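Local coordinates for protein erythromycin dehydratase (PDB 3EL6) that probably removes water from beta-hydroxyacyl intermediates of the erythromycin polyketide synthase, leaving a double bond in the growing chain, at residues 81-86 against 96-101; 252-257 against 295-300; 257-262 against 290-295; 266-271 against 282-287. All blocks are in the same frame, centred on the assembly; numbering follows the deposited sequence.

Interaction 1 (81-86 against 96-101)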
loop_
_atom_site.group_PDB
_atom_site.type_symbol
_atom_site.label_atom_id
_atom_site.label_comp_id
_atom_site.label_asym_id
_atom_site.label_seq_id
_atom_site.Cartn_x
_atom_site.Cartn_y
_atom_site.Cartn_z
ATOM N N VAL A 81 6.316 -17.314 12.570
ATOM C CA VAL A 81 6.769 -16.562 11.403
ATOM C C VAL A 81 5.895 -15.286 11.229
ATOM O O VAL A 81 6.408 -14.195 10.867
ATOM C CB VAL A 81 6.704 -17.470 10.121
ATOM C CG1 VAL A 81 6.881 -16.647 8.804
ATOM C CG2 VAL A 81 7.836 -18.532 10.266
ATOM N N LEU A 82 4.604 -15.466 11.379
ATOM C CA LEU A 82 3.670 -14.332 11.209
ATOM C C LEU A 82 3.847 -13.370 12.356
ATOM O O LEU A 82 3.702 -12.168 12.176
ATOM C CB LEU A 82 2.227 -14.829 11.133
ATOM C CG LEU A 82 1.999 -15.811 9.963
ATOM C CD1 LEU A 82 0.453 -16.094 9.751
ATOM C CD2 LEU A 82 2.720 -15.388 8.662
ATOM N N VAL A 83 4.132 -13.871 13.567
ATOM C CA VAL A 83 4.318 -12.960 14.720
ATOM C C VAL A 83 5.592 -12.118 14.504
ATOM O O VAL A 83 5.621 -10.890 14.698
ATOM C CB VAL A 83 4.411 -13.765 16.059
ATOM C CG1 VAL A 83 4.885 -12.866 17.293
ATOM C CG2 VAL A 83 3.089 -14.484 16.324
ATOM N N ASP A 84 6.673 -12.754 14.071
ATOM C CA ASP A 84 7.929 -12.004 13.851
ATOM C C ASP A 84 7.721 -10.989 12.731
ATOM O O ASP A 84 8.116 -9.846 12.828
ATOM C CB ASP A 84 9.084 -13.008 13.485
ATOM C CG ASP A 84 10.267 -12.291 12.840
ATOM O OD1 ASP A 84 10.901 -11.416 13.501
ATOM O OD2 ASP A 84 10.512 -12.535 11.633
ATOM N N LEU A 85 7.011 -11.390 11.676
ATOM C CA LEU A 85 6.811 -10.433 10.561
ATOM C C LEU A 85 5.975 -9.237 11.057
ATOM O O LEU A 85 6.229 -8.122 10.687
ATOM C CB LEU A 85 6.082 -11.141 9.407
ATOM C CG LEU A 85 7.050 -11.925 8.477
ATOM C CD1 LEU A 85 6.182 -12.780 7.610
ATOM C CD2 LEU A 85 7.932 -11.026 7.643
ATOM N N ALA A 86 4.986 -9.496 11.898
ATOM C CA ALA A 86 4.139 -8.403 12.419
ATOM C C ALA A 86 4.921 -7.476 13.340
ATOM O O ALA A 86 4.710 -6.281 13.318
ATOM C CB ALA A 86 2.906 -9.000 13.180
ATOM N N PRO A 96 5.652 -0.639 17.950
ATOM C CA PRO A 96 6.479 -1.841 17.958
ATOM C C PRO A 96 5.902 -2.996 18.777
ATOM O O PRO A 96 6.456 -4.133 18.748
ATOM C CB PRO A 96 7.811 -1.331 18.525
ATOM C CG PRO A 96 7.365 -0.312 19.553
ATOM C CD PRO A 96 6.226 0.434 18.786
ATOM N N VAL A 97 4.777 -2.746 19.445
ATOM C CA VAL A 97 4.111 -3.777 20.257
ATOM C C VAL A 97 3.002 -4.427 19.485
ATOM O O VAL A 97 2.152 -3.767 18.865
ATOM C CB VAL A 97 3.536 -3.182 21.596
ATOM C CG1 VAL A 97 2.680 -4.189 22.334
ATOM C CG2 VAL A 97 4.754 -2.777 22.466
ATOM N N LEU A 98 2.994 -5.744 19.552
ATOM C CA LEU A 98 1.904 -6.510 18.962
ATOM C C LEU A 98 0.868 -6.667 20.061
ATOM O O LEU A 98 0.973 -7.545 20.921
ATOM C CB LEU A 98 2.488 -7.829 18.466
ATOM C CG LEU A 98 2.206 -8.448 17.125
ATOM C CD1 LEU A 98 2.529 -9.977 17.055
ATOM C CD2 LEU A 98 0.916 -8.009 16.326
ATOM N N GLU A 99 -0.112 -5.747 20.111
ATOM C CA GLU A 99 -1.116 -5.821 21.132
ATOM C C GLU A 99 -1.929 -7.103 21.042
ATOM O O GLU A 99 -2.242 -7.722 22.046
ATOM C CB GLU A 99 -2.051 -4.615 21.040
ATOM C CG GLU A 99 -3.150 -4.721 22.037
ATOM C CD GLU A 99 -3.834 -3.402 22.197
ATOM O OE1 GLU A 99 -3.239 -2.519 22.854
ATOM O OE2 GLU A 99 -4.966 -3.282 21.663
ATOM N N GLU A 100 -2.262 -7.533 19.839
ATOM C CA GLU A 100 -2.806 -8.889 19.652
ATOM C C GLU A 100 -2.491 -9.359 18.253
ATOM O O GLU A 100 -2.385 -8.534 17.315
ATOM C CB GLU A 100 -4.330 -8.795 19.809
ATOM C CG GLU A 100 -5.141 -9.963 19.301
ATOM C CD GLU A 100 -6.654 -9.677 19.331
ATOM O OE1 GLU A 100 -7.091 -8.732 18.623
ATOM O OE2 GLU A 100 -7.403 -10.404 20.049
ATOM N N LEU A 101 -2.284 -10.665 18.107
ATOM C CA LEU A 101 -2.295 -11.288 16.755
ATOM C C LEU A 101 -3.028 -12.583 16.854
ATOM O O LEU A 101 -2.685 -13.457 17.709
ATOM C CB LEU A 101 -0.859 -11.480 16.232
ATOM C CG LEU A 101 -0.868 -11.885 14.743
ATOM C CD1 LEU A 101 -1.194 -10.660 13.881
ATOM C CD2 LEU A 101 0.488 -12.476 14.402
#
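V83 and A86, on one flank of helix 79-93, pack against L98 and L101 of strand 97-103, an apolar helix-on-sheet contact inside the double hotdog fold. L98 and L101 stand three residues apart and in an even strand would face opposite sides. The corner at E99, where E99 and E100 form a classic beta bulge opposite T154, lets both leucines point at the helix. L98 spreads its fork over two helix residues: CD1 meets CG1 of V83 at 3.7 Å, while CD2 lies 3.9 Å from CB of A86. Its chi1 of -134° falls off the usual staggered positions, and this rotation carries the fork in between V83 and A86. V83 works with both branches. With chi1 at 169°, CG1 stands opposite the backbone N and serves L98, leaving CG2 on the N side to touch CD2 of L101 at 3.8 Å. Alanine suits position 86 because its CB points toward the strand, where a small methyl lets the leucine branches come close. Leucine suits the strand positions, being long enough to bridge to the helix. V83 also leans on W254 and on L230 of helix 227-235. L101 makes its contacts through one branch: its CD2 comes within 3.9 Å of the backbone O of L82 and 4.4 Å from CB of A86.

Interaction 2 (252-257 against 295-300)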
loop_
_atom_site.group_PDB
_atom_site.type_symbol
_atom_site.label_atom_id
_atom_site.label_comp_id
_atom_site.label_asym_id
_atom_site.label_seq_id
_atom_site.Cartn_x
_atom_site.Cartn_y
_atom_site.Cartn_z
ATOM N N PHE A 252 -2.620 -20.099 18.913
ATOM C CA PHE A 252 -3.465 -19.427 17.948
ATOM C C PHE A 252 -3.682 -17.914 18.232
ATOM O O PHE A 252 -4.099 -17.190 17.339
ATOM C CB PHE A 252 -4.793 -20.176 17.776
ATOM C CG PHE A 252 -5.893 -19.602 18.551
ATOM C CD1 PHE A 252 -6.797 -18.742 17.954
ATOM C CD2 PHE A 252 -6.038 -19.901 19.886
ATOM C CE1 PHE A 252 -7.815 -18.189 18.684
ATOM C CE2 PHE A 252 -7.072 -19.344 20.623
ATOM C CZ PHE A 252 -7.939 -18.472 20.016
ATOM N N ALA A 253 -3.362 -17.439 19.437
ATOM C CA ALA A 253 -3.535 -16.017 19.726
ATOM C C ALA A 253 -2.382 -15.577 20.579
ATOM O O ALA A 253 -2.092 -16.232 21.609
ATOM C CB ALA A 253 -4.857 -15.786 20.491
ATOM N N TRP A 254 -1.702 -14.510 20.165
ATOM C CA TRP A 254 -0.622 -13.962 20.947
ATOM C C TRP A 254 -1.061 -12.588 21.427
ATOM O O TRP A 254 -1.464 -11.749 20.616
ATOM C CB TRP A 254 0.608 -13.771 20.072
ATOM C CG TRP A 254 1.272 -15.075 19.578
ATOM C CD1 TRP A 254 0.766 -15.963 18.674
ATOM C CD2 TRP A 254 2.591 -15.529 19.907
ATOM N NE1 TRP A 254 1.701 -16.966 18.438
ATOM C CE2 TRP A 254 2.823 -16.715 19.180
ATOM C CE3 TRP A 254 3.591 -15.040 20.716
ATOM C CZ2 TRP A 254 4.017 -17.436 19.277
ATOM C CZ3 TRP A 254 4.811 -15.770 20.811
ATOM C CH2 TRP A 254 4.991 -16.947 20.095
ATOM N N ASN A 255 -0.963 -12.347 22.738
ATOM C CA ASN A 255 -1.525 -11.140 23.376
ATOM C C ASN A 255 -0.433 -10.350 24.046
ATOM O O ASN A 255 0.290 -10.881 24.908
ATOM C CB ASN A 255 -2.605 -11.520 24.434
ATOM C CG ASN A 255 -3.790 -12.229 23.827
ATOM O OD1 ASN A 255 -4.061 -13.404 24.116
ATOM N ND2 ASN A 255 -4.501 -11.542 22.980
ATOM N N THR A 256 -0.265 -9.106 23.611
ATOM C CA THR A 256 0.717 -8.203 24.061
ATOM C C THR A 256 2.132 -8.759 23.991
ATOM O O THR A 256 2.725 -9.133 25.012
ATOM C CB THR A 256 0.403 -7.585 25.461
ATOM O OG1 THR A 256 -0.942 -7.087 25.465
ATOM C CG2 THR A 256 1.354 -6.427 25.735
ATOM N N VAL A 257 2.687 -8.713 22.776
ATOM C CA VAL A 257 4.039 -9.175 22.555
ATOM C C VAL A 257 4.903 -7.975 22.513
ATOM O O VAL A 257 4.718 -7.086 21.649
ATOM C CB VAL A 257 4.168 -9.958 21.178
ATOM C CG1 VAL A 257 5.600 -10.497 21.093
ATOM C CG2 VAL A 257 3.102 -11.054 21.167
ATOM N N ASP A 295 2.061 -11.308 27.139
ATOM C CA ASP A 295 1.121 -11.345 28.273
ATOM C C ASP A 295 0.356 -12.663 28.334
ATOM O O ASP A 295 0.166 -13.242 29.431
ATOM C CB ASP A 295 0.131 -10.176 28.216
ATOM C CG ASP A 295 0.727 -8.873 28.708
ATOM O OD1 ASP A 295 1.937 -8.800 29.066
ATOM O OD2 ASP A 295 -0.039 -7.866 28.763
ATOM N N SER A 296 -0.107 -13.158 27.191
ATOM C CA SER A 296 -0.607 -14.530 27.101
ATOM C C SER A 296 -0.519 -15.081 25.705
ATOM O O SER A 296 -0.825 -14.374 24.724
ATOM C CB SER A 296 -2.071 -14.703 27.573
ATOM O OG SER A 296 -2.857 -13.672 27.059
ATOM N N LEU A 297 -0.093 -16.347 25.642
ATOM C CA LEU A 297 -0.050 -17.102 24.419
ATOM C C LEU A 297 -1.116 -18.149 24.636
ATOM O O LEU A 297 -1.049 -18.914 25.623
ATOM C CB LEU A 297 1.294 -17.839 24.331
ATOM C CG LEU A 297 1.810 -18.151 22.932
ATOM C CD1 LEU A 297 2.724 -19.367 22.892
ATOM C CD2 LEU A 297 0.750 -18.150 21.859
ATOM N N VAL A 298 -2.082 -18.220 23.737
ATOM C CA VAL A 298 -3.226 -19.120 23.910
ATOM C C VAL A 298 -3.185 -20.207 22.877
ATOM O O VAL A 298 -2.940 -19.953 21.678
ATOM C CB VAL A 298 -4.556 -18.364 23.722
ATOM C CG1 VAL A 298 -5.733 -19.281 24.044
ATOM C CG2 VAL A 298 -4.573 -17.164 24.578
ATOM N N VAL A 299 -3.456 -21.431 23.320
ATOM C CA VAL A 299 -3.517 -22.555 22.400
ATOM C C VAL A 299 -4.964 -23.020 22.243
ATOM O O VAL A 299 -5.788 -22.854 23.128
ATOM C CB VAL A 299 -2.601 -23.712 22.858
ATOM C CG1 VAL A 299 -1.132 -23.237 22.969
ATOM C CG2 VAL A 299 -3.092 -24.243 24.208
ATOM N N ARG A 300 -5.281 -23.574 21.081
ATOM C CA ARG A 300 -6.642 -23.989 20.786
ATOM C C ARG A 300 -6.575 -25.149 19.832
ATOM O O ARG A 300 -5.475 -25.459 19.374
ATOM C CB ARG A 300 -7.395 -22.830 20.149
ATOM C CG ARG A 300 -8.375 -23.189 19.038
ATOM C CD ARG A 300 -8.418 -22.029 18.046
ATOM N NE ARG A 300 -9.760 -21.587 17.645
ATOM C CZ ARG A 300 -10.621 -20.928 18.427
ATOM N NH1 ARG A 300 -11.801 -20.552 17.936
ATOM N NH2 ARG A 300 -10.322 -20.662 19.702
HETATM O O HOH W 1 3.870 -8.359 27.362
HETATM O O HOH W 2 -2.805 -8.696 26.837
#
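Residues F252 to T256 pair with D295 to V299 as two antiparallel strands, 4.9 Å apart between their axes, in the beta layer of the C-terminal part of the double hotdog. The pairing is uneven. F252 and A253 share O of V298 across a classic bulge, F252 N donating at 2.8 Å and A253 N weakly. A second classic bulge sets D295 and S296 against N255. Beyond the first bulge R300 folds back over F252. The bend at chi2 lays its CD over the centre of the ring, 3.6 Å from the centroid, and the one at chi3 turns the guanidinium back across it, with CZ 4.2 Å from the centroid as a cation-pi contact and the two planes 32° apart. The opposite ring face rests on CB of A253, whose small size allows this. On the other side of the sheet, W254 and L297 lie alongside each other, and CD2 of L297 sits 3.6 Å above the five-membered ring centroid as a CH-pi contact. Indole and isobutyl suit this buried face; polar N255 and S296 suit the more open one. At the far end one water donates to T256 O at 2.7 Å and to D295 OD1 at 2.6 Å, tying the corner of the strand to its partner. W254 leans on L230 and A234 of helix 227-235 and on V83 of helix 79-93. Strand 97-103 flanks residues 252-257; on the far side of 295-300 from these, L297 bonds through its backbone to M279 of strand 278-284.

Interaction 3 (257-262 against 290-295)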
loop_
_atom_site.group_PDB
_atom_site.type_symbol
_atom_site.label_atom_id
_atom_site.label_comp_id
_atom_site.label_asym_id
_atom_site.label_seq_id
_atom_site.Cartn_x
_atom_site.Cartn_y
_atom_site.Cartn_z
ATOM N N VAL A 257 2.687 -8.713 22.776
ATOM C CA VAL A 257 4.039 -9.175 22.555
ATOM C C VAL A 257 4.903 -7.975 22.513
ATOM O O VAL A 257 4.718 -7.086 21.649
ATOM C CB VAL A 257 4.168 -9.958 21.178
ATOM C CG1 VAL A 257 5.600 -10.497 21.093
ATOM C CG2 VAL A 257 3.102 -11.054 21.167
ATOM N N THR A 258 5.840 -7.868 23.454
ATOM C CA THR A 258 6.750 -6.724 23.455
ATOM C C THR A 258 8.191 -7.184 23.219
ATOM O O THR A 258 8.613 -8.229 23.748
ATOM C CB THR A 258 6.706 -5.937 24.824
ATOM O OG1 THR A 258 7.370 -6.737 25.832
ATOM C CG2 THR A 258 5.236 -5.670 25.250
ATOM N N LEU A 259 8.971 -6.377 22.503
ATOM C CA LEU A 259 10.304 -6.704 22.127
ATOM C C LEU A 259 11.210 -5.638 22.658
ATOM O O LEU A 259 10.992 -4.444 22.435
ATOM C CB LEU A 259 10.356 -6.892 20.571
ATOM C CG LEU A 259 11.496 -7.492 19.756
ATOM C CD1 LEU A 259 11.773 -8.934 20.227
ATOM C CD2 LEU A 259 10.969 -7.482 18.313
ATOM N N HIS A 260 12.233 -6.039 23.402
ATOM C CA HIS A 260 13.179 -5.094 23.922
ATOM C C HIS A 260 14.582 -5.224 23.341
ATOM O O HIS A 260 15.399 -4.382 23.545
ATOM C CB HIS A 260 13.177 -5.178 25.453
ATOM C CG HIS A 260 11.801 -5.068 26.029
ATOM N ND1 HIS A 260 11.159 -3.858 26.165
ATOM C CD2 HIS A 260 10.907 -6.011 26.410
ATOM C CE1 HIS A 260 9.945 -4.061 26.653
ATOM N NE2 HIS A 260 9.775 -5.359 26.829
ATOM N N ALA A 261 14.859 -6.325 22.633
ATOM C CA ALA A 261 16.136 -6.533 22.043
ATOM C C ALA A 261 15.878 -7.272 20.724
ATOM O O ALA A 261 15.046 -8.174 20.694
ATOM C CB ALA A 261 16.992 -7.407 22.976
ATOM N N SER A 262 16.595 -6.935 19.666
ATOM C CA SER A 262 16.464 -7.765 18.447
ATOM C C SER A 262 17.725 -8.630 18.236
ATOM O O SER A 262 18.752 -8.418 18.883
ATOM C CB SER A 262 16.101 -6.918 17.192
ATOM O OG SER A 262 14.703 -6.579 17.125
ATOM N N LEU A 290 16.145 -8.183 29.688
ATOM C CA LEU A 290 14.845 -8.558 29.139
ATOM C C LEU A 290 14.936 -8.438 27.618
ATOM O O LEU A 290 15.486 -7.456 27.067
ATOM C CB LEU A 290 13.751 -7.599 29.641
ATOM C CG LEU A 290 12.317 -8.002 29.322
ATOM C CD1 LEU A 290 11.919 -9.343 29.950
ATOM C CD2 LEU A 290 11.298 -6.895 29.692
ATOM N N VAL A 291 14.370 -9.435 26.942
ATOM C CA VAL A 291 14.411 -9.475 25.479
ATOM C C VAL A 291 12.982 -9.358 24.948
ATOM O O VAL A 291 12.747 -8.626 23.974
ATOM C CB VAL A 291 15.095 -10.785 24.949
ATOM C CG1 VAL A 291 14.885 -10.941 23.419
ATOM C CG2 VAL A 291 16.621 -10.733 25.275
ATOM N N ALA A 292 12.040 -10.063 25.563
ATOM C CA ALA A 292 10.652 -9.998 25.102
ATOM C C ALA A 292 9.683 -10.453 26.190
ATOM O O ALA A 292 10.052 -11.237 27.068
ATOM C CB ALA A 292 10.498 -10.863 23.831
ATOM N N THR A 293 8.433 -9.982 26.129
ATOM C CA THR A 293 7.342 -10.514 26.948
ATOM C C THR A 293 6.123 -10.790 26.120
ATOM O O THR A 293 5.955 -10.195 25.023
ATOM C CB THR A 293 6.939 -9.544 28.081
ATOM O OG1 THR A 293 6.447 -8.308 27.525
ATOM C CG2 THR A 293 8.137 -9.213 28.968
ATOM N N VAL A 294 5.283 -11.716 26.589
ATOM C CA VAL A 294 4.045 -12.056 25.962
ATOM C C VAL A 294 3.067 -12.182 27.119
ATOM O O VAL A 294 3.250 -13.006 28.073
ATOM C CB VAL A 294 4.094 -13.425 25.203
ATOM C CG1 VAL A 294 2.640 -13.838 24.677
ATOM C CG2 VAL A 294 5.167 -13.436 24.084
ATOM N N ASP A 295 2.061 -11.308 27.139
ATOM C CA ASP A 295 1.121 -11.345 28.273
ATOM C C ASP A 295 0.356 -12.663 28.334
ATOM O O ASP A 295 0.166 -13.242 29.431
ATOM C CB ASP A 295 0.131 -10.176 28.216
ATOM C CG ASP A 295 0.727 -8.873 28.708
ATOM O OD1 ASP A 295 1.937 -8.800 29.066
ATOM O OD2 ASP A 295 -0.039 -7.866 28.763
#
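T258 and T293 face each other as a hydrogen-bonded antiparallel pair at the middle of this strand contact in the double hotdog. Among backbone bonds, T258 N gives to T293 O at 2.8 Å and T293 N returns to T258 O at 3.0 Å. Further along, H260 N donates to V291 O at 2.7 Å in a nearly straight bond (173°), and A261 N adds a weak one to the same oxygen. The side-chain polar group is small: chi1 of 73° in T258 and 62° in T293 turns each hydroxyl between its own N and carbonyl carbon, so that the two meet. T258 OG1 and T293 OG1 are modelled 2.5 Å apart, doubtfully short, with the geometry pointing to T258 as donor, and H260 NE2 gives T258 OG1 a weak bond. Packing adds to these. CD2 of L290 makes a close van der Waals contact, 3.4 Å from CD2 of H260 and oblique to the ring, and V257 CG1 lies 4.2 Å from CG2 of V294. Short-branched valines and A292 suit the buried face, and there V294 also leans on W254. Strand 97-103 flanks one edge through V257 and L98, and the V291-A292 bulge faces V283 of strand 278-284 at the other.

Interaction 4 (266-271 against 282-287). With SO4 (sulfate ion), chain B.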
loop_
_atom_site.group_PDB
_atom_site.type_symbol
_atom_site.label_atom_id
_atom_site.label_comp_id
_atom_site.label_asym_id
_atom_site.label_seq_id
_atom_site.Cartn_x
_atom_site.Cartn_y
_atom_site.Cartn_z
ATOM N N SER A 266 19.859 -16.848 21.487
ATOM C CA SER A 266 20.019 -17.647 22.693
ATOM C C SER A 266 19.330 -16.896 23.830
ATOM O O SER A 266 19.726 -15.744 24.100
ATOM C CB SER A 266 21.498 -17.802 23.006
ATOM O OG SER A 266 21.658 -18.600 24.171
ATOM N N VAL A 267 18.304 -17.505 24.434
ATOM C CA VAL A 267 17.501 -16.799 25.433
ATOM C C VAL A 267 17.150 -17.754 26.575
ATOM O O VAL A 267 17.346 -18.967 26.467
ATOM C CB VAL A 267 16.183 -16.247 24.797
ATOM C CG1 VAL A 267 16.553 -15.144 23.732
ATOM C CG2 VAL A 267 15.312 -17.408 24.231
ATOM N N ARG A 268 16.657 -17.196 27.687
ATOM C CA ARG A 268 16.054 -17.981 28.746
ATOM C C ARG A 268 14.572 -17.604 28.809
ATOM O O ARG A 268 14.220 -16.449 28.594
ATOM C CB ARG A 268 16.723 -17.624 30.081
ATOM C CG ARG A 268 18.251 -17.963 30.120
ATOM C CD ARG A 268 19.011 -17.382 31.357
ATOM N NE ARG A 268 20.298 -18.084 31.436
ATOM C CZ ARG A 268 21.210 -17.950 32.406
ATOM N NH1 ARG A 268 21.025 -17.109 33.415
ATOM N NH2 ARG A 268 22.319 -18.678 32.351
ATOM N N VAL A 269 13.730 -18.547 29.101
ATOM C CA VAL A 269 12.282 -18.326 29.053
ATOM C C VAL A 269 11.691 -18.746 30.401
ATOM O O VAL A 269 12.006 -19.824 30.932
ATOM C CB VAL A 269 11.678 -19.192 27.998
ATOM C CG1 VAL A 269 10.146 -18.969 27.903
ATOM C CG2 VAL A 269 12.378 -18.916 26.651
ATOM N N VAL A 270 10.844 -17.893 30.963
ATOM C CA VAL A 270 10.006 -18.318 32.087
ATOM C C VAL A 270 8.554 -18.293 31.604
ATOM O O VAL A 270 8.071 -17.221 31.121
ATOM C CB VAL A 270 10.147 -17.338 33.256
ATOM C CG1 VAL A 270 9.236 -17.808 34.388
ATOM C CG2 VAL A 270 11.659 -17.202 33.698
ATOM N N ALA A 271 7.881 -19.441 31.643
ATOM C CA ALA A 271 6.491 -19.522 31.198
ATOM C C ALA A 271 5.643 -19.698 32.450
ATOM O O ALA A 271 5.903 -20.587 33.265
ATOM C CB ALA A 271 6.277 -20.668 30.272
ATOM N N ARG A 282 8.161 -14.749 29.663
ATOM C CA ARG A 282 9.106 -13.709 29.891
ATOM C C ARG A 282 10.438 -14.193 29.364
ATOM O O ARG A 282 10.879 -15.264 29.774
ATOM C CB ARG A 282 9.235 -13.464 31.407
ATOM C CG ARG A 282 10.174 -12.332 31.732
ATOM C CD ARG A 282 9.832 -11.706 33.094
ATOM N NE ARG A 282 10.554 -10.439 33.322
ATOM C CZ ARG A 282 10.054 -9.226 33.109
ATOM N NH1 ARG A 282 8.802 -9.072 32.659
ATOM N NH2 ARG A 282 10.823 -8.150 33.335
ATOM N N VAL A 283 11.059 -13.449 28.467
ATOM C CA VAL A 283 12.181 -13.951 27.719
ATOM C C VAL A 283 13.359 -13.032 27.990
ATOM O O VAL A 283 13.272 -11.789 27.763
ATOM C CB VAL A 283 11.912 -13.939 26.158
ATOM C CG1 VAL A 283 13.180 -14.429 25.420
ATOM C CG2 VAL A 283 10.664 -14.780 25.824
ATOM N N THR A 284 14.458 -13.596 28.493
ATOM C CA THR A 284 15.682 -12.802 28.732
ATOM C C THR A 284 16.898 -13.331 27.999
ATOM O O THR A 284 16.863 -14.476 27.531
ATOM C CB THR A 284 16.065 -12.799 30.240
ATOM O OG1 THR A 284 16.045 -14.150 30.717
ATOM C CG2 THR A 284 14.987 -12.065 31.050
ATOM N N ASP A 285 17.974 -12.548 27.915
ATOM C CA ASP A 285 19.240 -13.121 27.426
ATOM C C ASP A 285 19.982 -13.844 28.557
ATOM O O ASP A 285 19.520 -13.842 29.708
ATOM C CB ASP A 285 20.107 -12.104 26.693
ATOM C CG ASP A 285 20.614 -10.971 27.602
ATOM O OD1 ASP A 285 20.682 -11.154 28.831
ATOM O OD2 ASP A 285 20.979 -9.934 27.042
ATOM N N PRO A 286 21.090 -14.535 28.235
ATOM C CA PRO A 286 21.650 -15.352 29.337
ATOM C C PRO A 286 22.265 -14.524 30.476
ATOM O O PRO A 286 22.570 -15.079 31.553
ATOM C CB PRO A 286 22.719 -16.192 28.640
ATOM C CG PRO A 286 22.118 -16.389 27.215
ATOM C CD PRO A 286 21.588 -14.962 26.906
ATOM N N ALA A 287 22.471 -13.241 30.209
ATOM C CA ALA A 287 22.894 -12.242 31.191
ATOM C C ALA A 287 21.731 -11.649 32.033
ATOM O O ALA A 287 21.984 -10.917 32.995
ATOM C CB ALA A 287 23.676 -11.133 30.491
HETATM S S SO4 B . 24.257 -17.438 35.489
HETATM O O1 SO4 B . 24.300 -18.666 34.690
HETATM O O2 SO4 B . 22.874 -16.977 35.681
HETATM O O3 SO4 B . 24.877 -17.694 36.796
HETATM O O4 SO4 B . 25.031 -16.397 34.802
#
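R268 pairs with T284, and V270 with R282, through four backbone hydrogen bonds, the tightest from R268 N to T284 O at 2.7 Å. The arginine side chain then travels along the neighbouring strand's end. Its CB touches the hydroxyl OG1 of T284 at 3.6 Å. With chi1 at -63°, CG swings away from the carbonyl carbon, and the extended chain carries CD to 3.9 Å from D285 O. NE follows, 3.7 Å from CA of P286. P286 O sits over one face of the guanidinium, offset toward its rim, 3.3 Å from CZ, at an angle too poor for a hydrogen bond. At the group's edge, NH1 and NH2 grip a sulfate, NH1 to O2 at 2.9 Å and NH2 to O1 at 3.1 Å, both nearly straight. The ion probably comes from the crystallisation liquor. Arginine suits this partly exposed place because its long apolar chain can lie along D285 and P286, where the chain leaves the second strand, while the guanidinium reaches past; W169 adds a cation-pi partner. On the buried side, beta-branched valines fit the apolar face, CB of V267 meeting CG1 of V283 at 3.6 Å, with V233 of helix 227-235 covering both. The arrangement is that of a beta hairpin, strands 266-273 and 278-284, within the double hotdog fold.

Overall arrangement
Interaction 1 is wholly buried and apolar, the one helix-to-strand contact; the other three are antiparallel strand pairings. Interactions 2 and 3 hold the same two strands, 251-259 and 290-299, meeting at V257 and D295: interaction 2 is partly open, with its cation-pi contact and waters, while interaction 3 is buried and brings two threonine hydroxyls together. Interaction 4, nearer the surface, joins the hairpin that the chain makes between those two strands and adds an arginine with its sulfate. Backbone bonds L98 O to V257 N and V291 N to V283 O link interaction 1 to 3 and 3 to 4, so the contacts run across neighbouring strands.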